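Local coordinates for protein beta sliding clamp (PDB 6DJ8) that probably forms a ring-shaped head-to-tail homodimer around DNA that tethers DNA polymerases and other proteins to it and so confers processivity, at residues K162-N165 with R166-S170; G285-K288 with D289-R293; Y335-G339 with A340-M344. All coordinates share one frame; numbering follows the deposited sequence.

Contact 1 (K162-N165 with R166-S170)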
loop_
_atom_site.group_PDB
_atom_site.type_symbol
_atom_site.label_atom_id
_atom_site.label_comp_id
_atom_site.label_asym_id
_atom_site.label_seq_id
_atom_site.Cartn_x
_atom_site.Cartn_y
_atom_site.Cartn_z
ATOM N N LYS A 162 16.006 -5.393 20.307
ATOM C CA LYS A 162 15.595 -4.151 20.966
ATOM C C LYS A 162 16.633 -3.057 20.752
ATOM O O LYS A 162 16.291 -1.915 20.418
ATOM C CB LYS A 162 15.368 -4.401 22.457
ATOM C CG LYS A 162 14.777 -3.213 23.209
ATOM C CD LYS A 162 14.191 -3.667 24.543
ATOM C CE LYS A 162 13.945 -2.502 25.492
ATOM N NZ LYS A 162 13.089 -2.938 26.638
ATOM N N VAL A 163 17.912 -3.396 20.900
ATOM C CA VAL A 163 18.966 -2.407 20.692
ATOM C C VAL A 163 18.947 -1.889 19.258
ATOM O O VAL A 163 19.072 -0.681 19.014
ATOM C CB VAL A 163 20.333 -3.003 21.072
ATOM C CG1 VAL A 163 21.449 -2.079 20.635
ATOM C CG2 VAL A 163 20.400 -3.196 22.582
ATOM N N ILE A 164 18.806 -2.791 18.288
ATOM C CA ILE A 164 18.743 -2.372 16.889
ATOM C C ILE A 164 17.571 -1.424 16.688
ATOM O O ILE A 164 17.698 -0.370 16.049
ATOM C CB ILE A 164 18.620 -3.608 15.975
ATOM C CG1 ILE A 164 19.953 -4.352 15.884
ATOM C CG2 ILE A 164 18.086 -3.210 14.589
ATOM C CD1 ILE A 164 19.846 -5.697 15.156
ATOM N N ASN A 165 16.408 -1.794 17.233
ATOM C CA ASN A 165 15.217 -0.957 17.109
ATOM C C ASN A 165 15.452 0.433 17.695
ATOM O O ASN A 165 14.932 1.425 17.174
ATOM C CB ASN A 165 14.021 -1.655 17.782
ATOM C CG ASN A 165 12.681 -1.007 17.419
ATOM O OD1 ASN A 165 12.409 -0.752 16.254
ATOM N ND2 ASN A 165 11.846 -0.743 18.421
ATOM N N ARG A 166 16.275 0.542 18.736
ATOM C CA ARG A 166 16.527 1.845 19.341
ATOM C C ARG A 166 17.665 2.605 18.676
ATOM O O ARG A 166 17.772 3.821 18.869
ATOM C CB ARG A 166 16.823 1.671 20.837
ATOM C CG ARG A 166 15.522 1.577 21.620
ATOM C CD ARG A 166 15.558 0.731 22.879
ATOM N NE ARG A 166 14.188 0.561 23.349
ATOM C CZ ARG A 166 13.721 0.967 24.523
ATOM N NH1 ARG A 166 14.518 1.523 25.423
ATOM N NH2 ARG A 166 12.444 0.775 24.810
ATOM N N ILE A 167 18.497 1.942 17.872
ATOM C CA ILE A 167 19.703 2.549 17.326
ATOM C C ILE A 167 19.582 2.826 15.826
ATOM O O ILE A 167 19.949 3.911 15.360
ATOM C CB ILE A 167 20.929 1.660 17.624
ATOM C CG1 ILE A 167 21.352 1.811 19.087
ATOM C CG2 ILE A 167 22.082 2.034 16.725
ATOM C CD1 ILE A 167 22.141 3.079 19.359
ATOM N N ALA A 168 19.031 1.877 15.052
ATOM C CA ALA A 168 19.152 1.951 13.593
ATOM C C ALA A 168 18.546 3.234 13.024
ATOM O O ALA A 168 19.152 3.885 12.159
ATOM C CB ALA A 168 18.496 0.724 12.949
ATOM N N PHE A 169 17.352 3.620 13.490
ATOM C CA PHE A 169 16.656 4.742 12.859
ATOM C C PHE A 169 17.409 6.060 12.983
ATOM O O PHE A 169 17.192 6.961 12.165
ATOM C CB PHE A 169 15.242 4.883 13.450
ATOM C CG PHE A 169 15.214 5.512 14.830
ATOM C CD1 PHE A 169 15.302 4.725 15.968
ATOM C CD2 PHE A 169 15.085 6.896 14.977
ATOM C CE1 PHE A 169 15.271 5.313 17.261
ATOM C CE2 PHE A 169 15.028 7.486 16.236
ATOM C CZ PHE A 169 15.141 6.691 17.385
ATOM N N SER A 170 18.296 6.203 13.977
ATOM C CA SER A 170 19.004 7.465 14.166
ATOM C C SER A 170 20.198 7.658 13.240
ATOM O O SER A 170 20.691 8.791 13.120
ATOM C CB SER A 170 19.528 7.577 15.602
ATOM O OG SER A 170 18.500 7.899 16.501
HETATM O O HOH W 1 15.693 1.577 14.239
HETATM O O HOH W 2 12.173 -0.729 21.463
#
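Lys-162 and Arg-166 run side by side, one turn apart on helix 157-167 of the central domain, a part of the DNA-clamp fold in which helices pack against antiparallel sheets. The tight side of this helix end is lined by Val-163, Ile-164, Ile-167 and Ala-168. Val-163 and Ile-167 point the same way, CG1 to CG1 at 4.2 Å, and both rest on Leu-195 of strand 192-198. Ile-164 and Ala-168 turn to helix 223-231, where Phe-225, Asn-226 and Lys-229 meet them. In the backbone, Ala-168 N reaches Ile-164 O at 2.8 Å. The same oxygen also accepts from Ile-167 N, as the turns become less regular.

The other flank is polar and looser: Lys-162 and Asn-165 are exposed, while Arg-166 is buried. The Lys-162 chain is extended, its CG anti to the backbone N (chi1 -173°), and this places CE over the centre of one face of the Arg-166 guanidinium, 3.6 Å from CZ. Lys-162 NZ lies 4.2 Å from Arg-166 NH2, but Lys-162 NZ is salt-bridged to Glu-359 and Arg-166 NH2 to Glu-377, with a long, weak ion pair from Arg-166 to Glu-359 as well; the acids should offset the like charges. A water in the guanidinium plane joins Arg-166 NE to Asn-165 ND2, accepting from both. Further along, a second water donates to Asn-165 O and lies at the edge of the Phe-169 ring; that carbonyl oxygen is itself near the plane of the ring, 3.5 Å from Phe-169 CD1.

Contact 2 (G285-K288 with D289-R293)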
loop_
_atom_site.group_PDB
_atom_site.type_symbol
_atom_site.label_atom_id
_atom_site.label_comp_id
_atom_site.label_asym_id
_atom_site.label_seq_id
_atom_site.Cartn_x
_atom_site.Cartn_y
_atom_site.Cartn_z
ATOM N N GLY A 285 1.083 7.229 25.053
ATOM C CA GLY A 285 0.016 7.008 24.088
ATOM C C GLY A 285 -0.682 8.292 23.682
ATOM O O GLY A 285 -0.992 8.502 22.507
ATOM N N ILE A 286 -0.914 9.180 24.645
ATOM C CA ILE A 286 -1.574 10.446 24.343
ATOM C C ILE A 286 -0.635 11.371 23.580
ATOM O O ILE A 286 -1.055 12.076 22.651
ATOM C CB ILE A 286 -2.118 11.074 25.635
ATOM C CG1 ILE A 286 -3.419 10.355 26.011
ATOM C CG2 ILE A 286 -2.363 12.566 25.457
ATOM C CD1 ILE A 286 -3.550 10.015 27.439
ATOM N N LEU A 287 0.649 11.378 23.937
ATOM C CA LEU A 287 1.607 12.121 23.125
ATOM C C LEU A 287 1.571 11.640 21.673
ATOM O O LEU A 287 1.504 12.452 20.742
ATOM C CB LEU A 287 3.016 11.985 23.702
ATOM C CG LEU A 287 4.051 12.795 22.925
ATOM C CD1 LEU A 287 3.581 14.250 22.806
ATOM C CD2 LEU A 287 5.408 12.707 23.640
ATOM N N LYS A 288 1.608 10.317 21.460
ATOM C CA LYS A 288 1.592 9.800 20.089
ATOM C C LYS A 288 0.344 10.250 19.343
ATOM O O LYS A 288 0.424 10.698 18.196
ATOM C CB LYS A 288 1.667 8.275 20.074
ATOM C CG LYS A 288 3.019 7.670 20.374
ATOM C CD LYS A 288 2.994 6.197 19.992
ATOM C CE LYS A 288 3.673 5.354 21.044
ATOM N NZ LYS A 288 3.514 3.901 20.787
ATOM N N ASP A 289 -0.821 10.134 19.986
ATOM C CA ASP A 289 -2.085 10.489 19.340
ATOM C C ASP A 289 -2.102 11.961 18.934
ATOM O O ASP A 289 -2.482 12.302 17.808
ATOM C CB ASP A 289 -3.240 10.163 20.288
ATOM C CG ASP A 289 -4.560 10.726 19.819
ATOM O OD1 ASP A 289 -4.840 11.908 20.094
ATOM O OD2 ASP A 289 -5.315 9.986 19.163
ATOM N N ARG A 290 -1.661 12.845 19.835
ATOM C CA ARG A 290 -1.710 14.279 19.565
ATOM C C ARG A 290 -0.704 14.692 18.502
ATOM O O ARG A 290 -0.975 15.603 17.703
ATOM C CB ARG A 290 -1.466 15.070 20.853
ATOM C CG ARG A 290 -2.521 14.831 21.927
ATOM C CD ARG A 290 -3.960 14.952 21.399
ATOM N NE ARG A 290 -4.910 15.039 22.515
ATOM C CZ ARG A 290 -5.563 14.003 23.034
ATOM N NH1 ARG A 290 -5.386 12.788 22.533
ATOM N NH2 ARG A 290 -6.405 14.181 24.045
ATOM N N LEU A 291 0.473 14.056 18.490
ATOM C CA LEU A 291 1.451 14.365 17.451
ATOM C C LEU A 291 0.915 13.980 16.082
ATOM O O LEU A 291 1.194 14.653 15.081
ATOM C CB LEU A 291 2.784 13.644 17.723
ATOM C CG LEU A 291 3.565 14.256 18.891
ATOM C CD1 LEU A 291 4.773 13.396 19.249
ATOM C CD2 LEU A 291 4.008 15.661 18.526
ATOM N N ALA A 292 0.169 12.878 16.016
ATOM C CA ALA A 292 -0.416 12.487 14.738
ATOM C C ALA A 292 -1.462 13.498 14.283
ATOM O O ALA A 292 -1.648 13.701 13.078
ATOM C CB ALA A 292 -1.016 11.085 14.833
ATOM N N ARG A 293 -2.148 14.144 15.225
ATOM C CA ARG A 293 -3.142 15.136 14.833
ATOM C C ARG A 293 -2.484 16.458 14.456
ATOM O O ARG A 293 -2.807 17.034 13.410
ATOM C CB ARG A 293 -4.161 15.317 15.948
ATOM C CG ARG A 293 -4.866 14.028 16.261
ATOM C CD ARG A 293 -5.664 14.116 17.539
ATOM N NE ARG A 293 -6.121 12.791 17.918
ATOM C CZ ARG A 293 -7.150 12.189 17.335
ATOM N NH1 ARG A 293 -7.515 10.978 17.719
ATOM N NH2 ARG A 293 -7.806 12.808 16.355
#
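Gly-285 to Lys-288 and Asp-289 to Arg-293 are successive turns of one regular alpha-helix, 284-294, in the C-terminal domain of the clamp. Four i to i+4 bonds join them, from the N-H groups of Asp-289, Arg-290, Leu-291 and Ala-292 back to the carbonyls of Gly-285 through Lys-288, with N to O distances of 3.0 to 3.1 Å.

On the buried face Leu-287 and Leu-291 cross at a slant, Leu-287 CG lying 3.8 Å from Leu-291 CD1. Phe-351, Val-352 and Ile-355 of helix 348-355 pack against this pair. A second row is formed by Ile-286 and Arg-290, which lie alongside each other. Arg-290 bends at chi2 (-49°), which turns its guanidinium back under Ile-286 CG2, a methyl placed over the centre of the flat group.

Asp-289 anchors a salt-bridge network with both arginines. Its OD1 is gripped twice, by Arg-290 NH1 at 2.6 Å and by Arg-293 NE at 2.7 Å, the two donors arriving from opposite faces of the carboxylate. Both arginines also reach the second subunit: Arg-290 makes a cation-pi contact with Phe-95 and Arg-293 bonds to Ala-92 and Asn-94 of that subunit. Arg-293 takes the carboxylate side-on, its NH1 meeting the syn lone pair of Asp-289 OD2 at 2.8 Å.

Contact 3 (Y335-G339 with A340-M344)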
loop_
_atom_site.group_PDB
_atom_site.type_symbol
_atom_site.label_atom_id
_atom_site.label_comp_id
_atom_site.label_asym_id
_atom_site.label_seq_id
_atom_site.Cartn_x
_atom_site.Cartn_y
_atom_site.Cartn_z
ATOM N N TYR A 335 0.440 14.834 31.882
ATOM C CA TYR A 335 1.601 15.696 31.709
ATOM C C TYR A 335 1.998 16.313 33.042
ATOM O O TYR A 335 1.155 16.892 33.733
ATOM C CB TYR A 335 1.286 16.791 30.680
ATOM C CG TYR A 335 2.277 17.926 30.616
ATOM C CD1 TYR A 335 3.401 17.849 29.793
ATOM C CD2 TYR A 335 2.076 19.088 31.344
ATOM C CE1 TYR A 335 4.302 18.896 29.715
ATOM C CE2 TYR A 335 2.970 20.134 31.282
ATOM C CZ TYR A 335 4.082 20.039 30.469
ATOM O OH TYR A 335 4.975 21.092 30.413
ATOM N N LEU A 336 3.278 16.204 33.386
ATOM C CA LEU A 336 3.851 16.835 34.569
ATOM C C LEU A 336 5.098 17.580 34.121
ATOM O O LEU A 336 5.830 17.104 33.247
ATOM C CB LEU A 336 4.221 15.819 35.670
ATOM C CG LEU A 336 3.142 14.980 36.369
ATOM C CD1 LEU A 336 2.539 13.918 35.451
ATOM C CD2 LEU A 336 3.705 14.330 37.619
ATOM N N TYR A 337 5.327 18.754 34.700
ATOM C CA TYR A 337 6.445 19.592 34.294
ATOM C C TYR A 337 7.016 20.352 35.475
ATOM O O TYR A 337 6.266 20.925 36.268
ATOM C CB TYR A 337 6.038 20.620 33.264
ATOM C CG TYR A 337 7.189 21.441 32.750
ATOM C CD1 TYR A 337 8.230 20.836 32.056
ATOM C CD2 TYR A 337 7.226 22.823 32.932
ATOM C CE1 TYR A 337 9.271 21.569 31.553
ATOM C CE2 TYR A 337 8.274 23.574 32.431
ATOM C CZ TYR A 337 9.290 22.929 31.728
ATOM O OH TYR A 337 10.341 23.640 31.208
ATOM N N ASP A 338 8.343 20.379 35.560
ATOM C CA ASP A 338 9.060 21.165 36.563
ATOM C C ASP A 338 10.127 21.982 35.835
ATOM O O ASP A 338 11.158 21.433 35.430
ATOM C CB ASP A 338 9.663 20.251 37.616
ATOM C CG ASP A 338 10.301 21.016 38.755
ATOM O OD1 ASP A 338 11.198 21.850 38.511
ATOM O OD2 ASP A 338 9.874 20.788 39.903
ATOM N N GLY A 339 9.874 23.270 35.629
ATOM C CA GLY A 339 10.814 24.090 34.891
ATOM C C GLY A 339 10.222 25.445 34.562
ATOM O O GLY A 339 9.121 25.785 34.999
ATOM N N ALA A 340 10.969 26.202 33.761
ATOM C CA ALA A 340 10.563 27.534 33.337
ATOM C C ALA A 340 9.686 27.447 32.091
ATOM O O ALA A 340 9.624 26.419 31.427
ATOM C CB ALA A 340 11.785 28.402 33.045
ATOM N N ASP A 341 8.983 28.535 31.792
ATOM C CA ASP A 341 8.213 28.591 30.552
ATOM C C ASP A 341 9.164 28.562 29.363
ATOM O O ASP A 341 10.023 29.437 29.226
ATOM C CB ASP A 341 7.337 29.840 30.514
ATOM C CG ASP A 341 6.105 29.707 31.382
ATOM O OD1 ASP A 341 5.960 28.655 32.041
ATOM O OD2 ASP A 341 5.280 30.644 31.401
ATOM N N GLU A 342 9.022 27.552 28.505
ATOM C CA GLU A 342 9.972 27.321 27.428
ATOM C C GLU A 342 9.221 27.042 26.138
ATOM O O GLU A 342 8.361 26.160 26.098
ATOM C CB GLU A 342 10.903 26.148 27.747
ATOM C CG GLU A 342 11.859 26.426 28.907
ATOM C CD GLU A 342 12.883 27.497 28.581
ATOM O OE1 GLU A 342 13.473 27.456 27.477
ATOM O OE2 GLU A 342 13.095 28.381 29.429
ATOM N N VAL A 343 9.557 27.790 25.092
ATOM C CA VAL A 343 9.018 27.588 23.757
ATOM C C VAL A 343 10.166 27.149 22.864
ATOM O O VAL A 343 11.249 27.742 22.903
ATOM C CB VAL A 343 8.359 28.864 23.205
ATOM C CG1 VAL A 343 7.729 28.572 21.850
ATOM C CG2 VAL A 343 7.325 29.413 24.185
ATOM N N MET A 344 9.933 26.094 22.096
ATOM C CA MET A 344 10.996 25.588 21.201
ATOM C C MET A 344 10.385 24.921 19.975
ATOM O O MET A 344 9.264 24.481 20.034
ATOM C CB MET A 344 11.832 24.541 21.926
ATOM C CG MET A 344 11.012 23.360 22.297
ATOM S SD MET A 344 11.976 22.028 22.917
ATOM C CE MET A 344 12.593 22.768 24.419
#
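Tyr-337 extends its ring along the inside of the bend between 335-339 and 340-344, and the phenol at its far end meets the backbone of Ala-340. With CG anti to the backbone N (chi1 -176°), the side chain starts toward 340-344, and Tyr-337 OH donates to Ala-340 O at 2.9 Å. The acceptor lies in the plane of the ring, at its edge, and the hydroxyl in turn lies in the carbonyl plane of Ala-340, so each flat group presents its rim to the other. Tyr-337 CE2 also comes within 3.3 Å of Ala-340 O.

The chain itself passes over a face of this ring: Gly-339 N sits 3.6 Å above the plane, offset toward the rim. The backbone thus folds round the phenol, across its face at Gly-339 and at its edge one residue later. This is the connection that carries the chain from strand 335-338, an outer strand, within this chain, of one antiparallel sheet in the C-terminal domain, to strand 342-347, which pairs with 303-308 in another. Asn-278, on the neighbouring strand 278-283, ties down the loop by accepting the N-H of Ala-340 on its side-chain oxygen.

Glu-342 approaches the phenol from the far side of the bend. Its aliphatic part does the touching, CG at 3.9 Å from Tyr-337 OH, while a bend at chi2 (-67°) turns the carboxylate off to bond with Ser-369. Inward, the Tyr-337 ring meets that of Phe-308 with their planes about 35° apart and also packs on Phe-367.

From the N terminus, contact 1 comes first, on the last turns of helix 157-167 in the central domain; contacts 2 and 3 follow in the C-terminal domain. All three are local and in series, with none nested in or crossing another. Contacts 1 and 2 each join neighbouring turns around a helix, whereas contact 3 closes the short loop between strands 335-338 and 342-347. Through Glu-359 and Glu-377 contact 1 reaches across to the C-terminal domain, and contact 2 reaches the second subunit. Centres of contacts 2 and 3 are about 18 Å apart, linked by strand 278-283, which leads into helix 284-294 and pairs with 335-338.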